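Oxidoreductase, short-chain dehydrogenase/reductase family (Aeromonas hydrophila subsp. hydrophila, PDB 3L6E) is a putative NAD(P)-dependent short-chain dehydrogenase/reductase that may reduce 3-dehydrosphinganine in sphingolipid metabolism. Local coordinates at residues 21-35 / 43-57. Sequence-based numbering, arbitrary orientation.
Sequences IGLVERGHQVSMMGR and QELLLGNAVIGIVAD. Unlike the reference sequence in segment 43-57: L45 (reference Glu), N49 (reference Lys), V55 (reference Ala). With SO4 (sulfate ion), chain C.
M32, a selenomethionine, packs against V51 and the start of segment 43-57. Its CG lies anti to the carbonyl carbon and the chain runs extended to the selenium. This sets SE across Q43, 3.5 Å from Q43 CB. The bend at chi3 (-57°) brings the methyl CE against E44 CG and V51 CG2. V51 also meets V24: V24 CG2 is 3.8 Å from V51 CG1, and the two side chains cross at about a right angle. V24 CG1 rests on A50 CB. I21 continues this layer, its CD1 4.1 Å from L46 CD2. Q43 NE2 is buried beside I21 CG1 and has no polar partner in the model. On the other sheet face S31 OG lies against I52 CD1 and is hydrogen-bonded to H5 NE2; W74 of helix 61-75 touches both side chains.

Strands 29-34 and 51-55 run parallel, V30 beside V51 and M32 beside G53. Six backbone hydrogen bonds, one of them weak (G34 N to I54 O), join them and their ends. M32 takes part twice: its N donates to I52 O and its O accepts from I54 N, each at 2.8 Å.

At the polar edge the D57 carboxylate stacks over one face of the R35 guanidinium, offset toward its rim, the planes 15° apart. The salt bridge is long, R35 NE to D57 OD1 3.9 Å, and no N-H points at the oxygen. R35 N donates almost straight to sulfate O2 (2.7 Å). G12 N and R36 NE also hold this ion.

The unit is a beta-alpha-beta crossover of the Rossmann fold, strand 29-34, helix 37-47, strand 51-55. Backbone bonds and apolar packing carry the join, while R35 and D57 probably add mainly electrostatic attraction. The sulfate, probably from the crystallisation liquor, marks an anion site that is consistent with a cofactor phosphate pocket.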
loop_
_atom_site.group_PDB
_atom_site.type_symbol
_atom_site.label_atom_id
_atom_site.label_comp_id
_atom_site.label_asym_id
_atom_site.label_seq_id
_atom_site.Cartn_x
_atom_site.Cartn_y
_atom_site.Cartn_z
ATOM N N ILE A 21 17.537 -8.124 -5.614
ATOM C CA ILE A 21 17.612 -9.488 -5.111
ATOM C C ILE A 21 16.246 -10.167 -5.131
ATOM O O ILE A 21 16.124 -11.308 -5.575
ATOM C CB ILE A 21 18.242 -9.566 -3.686
ATOM C CG1 ILE A 21 19.666 -8.997 -3.698
ATOM C CG2 ILE A 21 18.201 -11.019 -3.161
ATOM C CD1 ILE A 21 20.349 -8.907 -2.356
ATOM N N GLY A 22 15.227 -9.447 -4.667
ATOM C CA GLY A 22 13.877 -9.987 -4.518
ATOM C C GLY A 22 13.208 -10.341 -5.825
ATOM O O GLY A 22 12.541 -11.371 -5.920
ATOM N N LEU A 23 13.376 -9.474 -6.825
ATOM C CA LEU A 23 12.847 -9.691 -8.171
ATOM C C LEU A 23 13.575 -10.840 -8.862
ATOM O O LEU A 23 12.985 -11.574 -9.655
ATOM C CB LEU A 23 12.990 -8.411 -9.013
ATOM C CG LEU A 23 12.152 -7.175 -8.663
ATOM C CD1 LEU A 23 12.836 -5.881 -9.087
ATOM C CD2 LEU A 23 10.743 -7.254 -9.242
ATOM N N VAL A 24 14.862 -11.003 -8.564
ATOM C CA VAL A 24 15.614 -12.139 -9.105
ATOM C C VAL A 24 15.090 -13.457 -8.537
ATOM O O VAL A 24 14.855 -14.422 -9.290
ATOM C CB VAL A 24 17.130 -12.010 -8.868
ATOM C CG1 VAL A 24 17.856 -13.372 -9.109
ATOM C CG2 VAL A 24 17.704 -10.925 -9.767
ATOM N N GLU A 25 14.927 -13.488 -7.214
ATOM C CA GLU A 25 14.368 -14.648 -6.508
ATOM C C GLU A 25 12.956 -14.989 -7.009
ATOM O O GLU A 25 12.562 -16.147 -6.993
ATOM C CB GLU A 25 14.356 -14.414 -4.985
ATOM C CG GLU A 25 15.744 -14.411 -4.329
ATOM C CD GLU A 25 15.715 -14.175 -2.813
ATOM O OE1 GLU A 25 14.639 -13.824 -2.272
ATOM O OE2 GLU A 25 16.771 -14.338 -2.163
ATOM N N ARG A 26 12.207 -13.975 -7.456
ATOM C CA ARG A 26 10.881 -14.195 -8.045
ATOM C C ARG A 26 10.946 -14.487 -9.567
ATOM O O ARG A 26 9.925 -14.457 -10.267
ATOM C CB ARG A 26 9.931 -13.026 -7.712
ATOM C CG ARG A 26 9.575 -12.886 -6.212
ATOM C CD ARG A 26 9.208 -11.432 -5.848
ATOM N NE ARG A 26 9.105 -11.179 -4.396
ATOM C CZ ARG A 26 7.974 -10.905 -3.743
ATOM N NH1 ARG A 26 7.992 -10.678 -2.430
ATOM N NH2 ARG A 26 6.818 -10.851 -4.394
ATOM N N GLY A 27 12.152 -14.764 -10.063
ATOM C CA GLY A 27 12.352 -15.195 -11.448
ATOM C C GLY A 27 12.534 -14.150 -12.540
ATOM O O GLY A 27 12.460 -14.498 -13.719
ATOM N N HIS A 28 12.786 -12.886 -12.171
ATOM C CA HIS A 28 12.922 -11.796 -13.158
ATOM C C HIS A 28 14.384 -11.564 -13.558
ATOM O O HIS A 28 15.292 -11.906 -12.812
ATOM C CB HIS A 28 12.394 -10.472 -12.591
ATOM C CG HIS A 28 10.899 -10.374 -12.482
ATOM N ND1 HIS A 28 10.226 -10.561 -11.292
ATOM C CD2 HIS A 28 9.958 -10.017 -13.394
ATOM C CE1 HIS A 28 8.932 -10.361 -11.485
ATOM N NE2 HIS A 28 8.743 -10.028 -12.750
ATOM N N GLN A 29 14.599 -10.967 -14.730
ATOM C CA GLN A 29 15.900 -10.436 -15.119
ATOM C C GLN A 29 15.937 -8.955 -14.788
ATOM O O GLN A 29 14.949 -8.249 -14.955
ATOM C CB GLN A 29 16.128 -10.592 -16.622
ATOM C CG GLN A 29 16.037 -12.010 -17.148
ATOM C CD GLN A 29 17.319 -12.773 -16.950
ATOM O OE1 GLN A 29 17.580 -13.302 -15.862
ATOM N NE2 GLN A 29 18.132 -12.845 -17.999
ATOM N N VAL A 30 17.084 -8.459 -14.349
ATOM C CA VAL A 30 17.102 -7.091 -13.833
ATOM C C VAL A 30 18.236 -6.272 -14.413
ATOM O O VAL A 30 19.383 -6.655 -14.288
ATOM C CB VAL A 30 17.149 -7.071 -12.275
ATOM C CG1 VAL A 30 17.133 -5.663 -11.767
ATOM C CG2 VAL A 30 15.978 -7.817 -11.700
ATOM N N SER A 31 17.903 -5.162 -15.070
ATOM C CA SER A 31 18.918 -4.212 -15.503
ATOM C C SER A 31 19.159 -3.228 -14.358
ATOM O O SER A 31 18.301 -2.378 -14.058
ATOM C CB SER A 31 18.470 -3.465 -16.752
ATOM O OG SER A 31 18.555 -4.300 -17.881
HETATM N N MSE A 32 20.298 -3.374 -13.698
HETATM C CA MSE A 32 20.617 -2.532 -12.541
HETATM C C MSE A 32 21.262 -1.229 -12.994
HETATM O O MSE A 32 22.303 -1.248 -13.636
HETATM C CB MSE A 32 21.561 -3.270 -11.587
HETATM C CG MSE A 32 21.084 -4.651 -11.176
HETATM SE SE MSE A 32 22.342 -5.555 -9.994
HETATM C CE MSE A 32 23.932 -5.520 -11.115
HETATM N N MSE A 33 20.657 -0.100 -12.662
HETATM C CA MSE A 33 21.301 1.188 -12.942
HETATM C C MSE A 33 21.759 1.879 -11.668
HETATM O O MSE A 33 20.994 1.981 -10.717
HETATM C CB MSE A 33 20.376 2.108 -13.725
HETATM C CG MSE A 33 20.004 1.546 -15.095
HETATM SE SE MSE A 33 18.829 2.767 -16.035
HETATM C CE MSE A 33 18.454 1.622 -17.591
ATOM N N GLY A 34 23.006 2.348 -11.667
ATOM C CA GLY A 34 23.571 3.002 -10.501
ATOM C C GLY A 34 24.785 3.856 -10.798
ATOM O O GLY A 34 25.463 3.678 -11.808
ATOM N N ARG A 35 25.041 4.805 -9.906
ATOM C CA ARG A 35 26.184 5.719 -10.021
ATOM C C ARG A 35 27.493 5.070 -9.571
ATOM O O ARG A 35 28.571 5.498 -9.977
ATOM C CB ARG A 35 25.924 6.949 -9.149
ATOM C CG ARG A 35 25.601 8.221 -9.894
ATOM C CD ARG A 35 26.761 9.204 -9.799
ATOM N NE ARG A 35 27.776 8.998 -10.834
ATOM C CZ ARG A 35 28.771 9.847 -11.094
ATOM N NH1 ARG A 35 28.903 10.977 -10.396
ATOM N NH2 ARG A 35 29.639 9.567 -12.056
ATOM N N GLN A 43 27.028 -6.911 -6.983
ATOM C CA GLN A 43 25.732 -7.488 -7.270
ATOM C C GLN A 43 25.792 -8.464 -8.456
ATOM O O GLN A 43 25.085 -9.479 -8.464
ATOM C CB GLN A 43 24.702 -6.384 -7.506
ATOM C CG GLN A 43 24.326 -5.565 -6.269
ATOM C CD GLN A 43 23.515 -6.346 -5.246
ATOM O OE1 GLN A 43 24.066 -6.861 -4.259
ATOM N NE2 GLN A 43 22.198 -6.425 -5.462
ATOM N N GLU A 44 26.620 -8.152 -9.452
ATOM C CA GLU A 44 26.833 -9.050 -10.586
ATOM C C GLU A 44 27.492 -10.363 -10.134
ATOM O O GLU A 44 27.098 -11.439 -10.583
ATOM C CB GLU A 44 27.637 -8.365 -11.715
ATOM C CG GLU A 44 26.795 -7.410 -12.575
ATOM C CD GLU A 44 27.490 -6.952 -13.862
ATOM O OE1 GLU A 44 28.370 -6.061 -13.796
ATOM O OE2 GLU A 44 27.135 -7.463 -14.946
ATOM N N LEU A 45 28.457 -10.249 -9.216
ATOM C CA LEU A 45 29.146 -11.393 -8.594
ATOM C C LEU A 45 28.175 -12.263 -7.791
ATOM O O LEU A 45 28.280 -13.490 -7.782
ATOM C CB LEU A 45 30.280 -10.885 -7.687
ATOM C CG LEU A 45 31.515 -11.755 -7.415
ATOM C CD1 LEU A 45 32.796 -10.952 -7.627
ATOM C CD2 LEU A 45 31.493 -12.366 -6.015
ATOM N N LEU A 46 27.223 -11.618 -7.123
ATOM C CA LEU A 46 26.222 -12.339 -6.344
ATOM C C LEU A 46 25.150 -13.016 -7.206
ATOM O O LEU A 46 24.765 -14.143 -6.923
ATOM C CB LEU A 46 25.566 -11.412 -5.308
ATOM C CG LEU A 46 24.493 -11.999 -4.374
ATOM C CD1 LEU A 46 25.100 -12.852 -3.256
ATOM C CD2 LEU A 46 23.630 -10.898 -3.781
ATOM N N LEU A 47 24.677 -12.335 -8.249
ATOM C CA LEU A 47 23.472 -12.772 -8.956
ATOM C C LEU A 47 23.711 -13.247 -10.388
ATOM O O LEU A 47 22.805 -13.829 -11.011
ATOM C CB LEU A 47 22.374 -11.695 -8.904
ATOM C CG LEU A 47 21.999 -11.116 -7.528
ATOM C CD1 LEU A 47 21.161 -9.830 -7.670
ATOM C CD2 LEU A 47 21.307 -12.146 -6.622
ATOM N N GLY A 48 24.921 -12.998 -10.894
ATOM C CA GLY A 48 25.382 -13.547 -12.170
ATOM C C GLY A 48 24.580 -13.103 -13.381
ATOM O O GLY A 48 24.357 -11.904 -13.581
ATOM N N ASN A 49 24.144 -14.080 -14.177
ATOM C CA ASN A 49 23.508 -13.826 -15.472
ATOM C C ASN A 49 22.056 -13.351 -15.389
ATOM O O ASN A 49 21.432 -13.061 -16.405
ATOM C CB ASN A 49 23.660 -15.036 -16.424
ATOM C CG ASN A 49 23.058 -16.339 -15.872
ATOM O OD1 ASN A 49 22.678 -17.221 -16.643
ATOM N ND2 ASN A 49 22.994 -16.474 -14.552
ATOM N N ALA A 50 21.545 -13.255 -14.166
ATOM C CA ALA A 50 20.219 -12.736 -13.900
ATOM C C ALA A 50 20.161 -11.204 -14.005
ATOM O O ALA A 50 19.083 -10.623 -14.103
ATOM C CB ALA A 50 19.755 -13.189 -12.530
ATOM N N VAL A 51 21.322 -10.556 -14.002
ATOM C CA VAL A 51 21.389 -9.094 -13.964
ATOM C C VAL A 51 22.523 -8.557 -14.826
ATOM O O VAL A 51 23.435 -9.287 -15.188
ATOM C CB VAL A 51 21.610 -8.555 -12.509
ATOM C CG1 VAL A 51 20.425 -8.912 -11.578
ATOM C CG2 VAL A 51 22.929 -9.066 -11.945
ATOM N N ILE A 52 22.446 -7.269 -15.140
ATOM C CA ILE A 52 23.599 -6.505 -15.608
ATOM C C ILE A 52 23.686 -5.191 -14.852
ATOM O O ILE A 52 22.663 -4.577 -14.531
ATOM C CB ILE A 52 23.503 -6.115 -17.091
ATOM C CG1 ILE A 52 22.040 -6.042 -17.505
ATOM C CG2 ILE A 52 24.300 -7.052 -17.943
ATOM C CD1 ILE A 52 21.711 -4.871 -18.347
ATOM N N GLY A 53 24.917 -4.753 -14.621
ATOM C CA GLY A 53 25.190 -3.429 -14.096
ATOM C C GLY A 53 25.424 -2.458 -15.234
ATOM O O GLY A 53 26.369 -2.608 -16.009
ATOM N N ILE A 54 24.536 -1.479 -15.348
ATOM C CA ILE A 54 24.745 -0.347 -16.234
ATOM C C ILE A 54 25.118 0.832 -15.343
ATOM O O ILE A 54 24.341 1.241 -14.484
ATOM C CB ILE A 54 23.458 -0.012 -17.031
ATOM C CG1 ILE A 54 23.047 -1.188 -17.916
ATOM C CG2 ILE A 54 23.641 1.257 -17.845
ATOM C CD1 ILE A 54 21.554 -1.297 -18.067
ATOM N N VAL A 55 26.327 1.346 -15.506
ATOM C CA VAL A 55 26.716 2.530 -14.752
ATOM C C VAL A 55 26.141 3.722 -15.505
ATOM O O VAL A 55 26.255 3.805 -16.727
ATOM C CB VAL A 55 28.236 2.661 -14.577
ATOM C CG1 VAL A 55 28.582 3.943 -13.813
ATOM C CG2 VAL A 55 28.798 1.454 -13.836
ATOM N N ALA A 56 25.492 4.615 -14.755
ATOM C CA ALA A 56 24.851 5.802 -15.304
ATOM C C ALA A 56 24.659 6.837 -14.204
ATOM O O ALA A 56 24.369 6.486 -13.066
ATOM C CB ALA A 56 23.502 5.439 -15.908
ATOM N N ASP A 57 24.828 8.108 -14.555
ATOM C CA ASP A 57 24.414 9.200 -13.688
ATOM C C ASP A 57 23.111 9.737 -14.261
ATOM O O ASP A 57 23.104 10.393 -15.297
ATOM C CB ASP A 57 25.487 10.295 -13.603
ATOM C CG ASP A 57 25.256 11.260 -12.440
ATOM O OD1 ASP A 57 24.477 10.925 -11.519
ATOM O OD2 ASP A 57 25.859 12.355 -12.442
HETATM S S SO4 C . 23.602 4.140 -6.686
HETATM O O1 SO4 C . 24.983 3.785 -6.391
HETATM O O2 SO4 C . 23.538 5.204 -7.685
HETATM O O3 SO4 C . 22.998 2.925 -7.216
HETATM O O4 SO4 C . 22.943 4.593 -5.456
#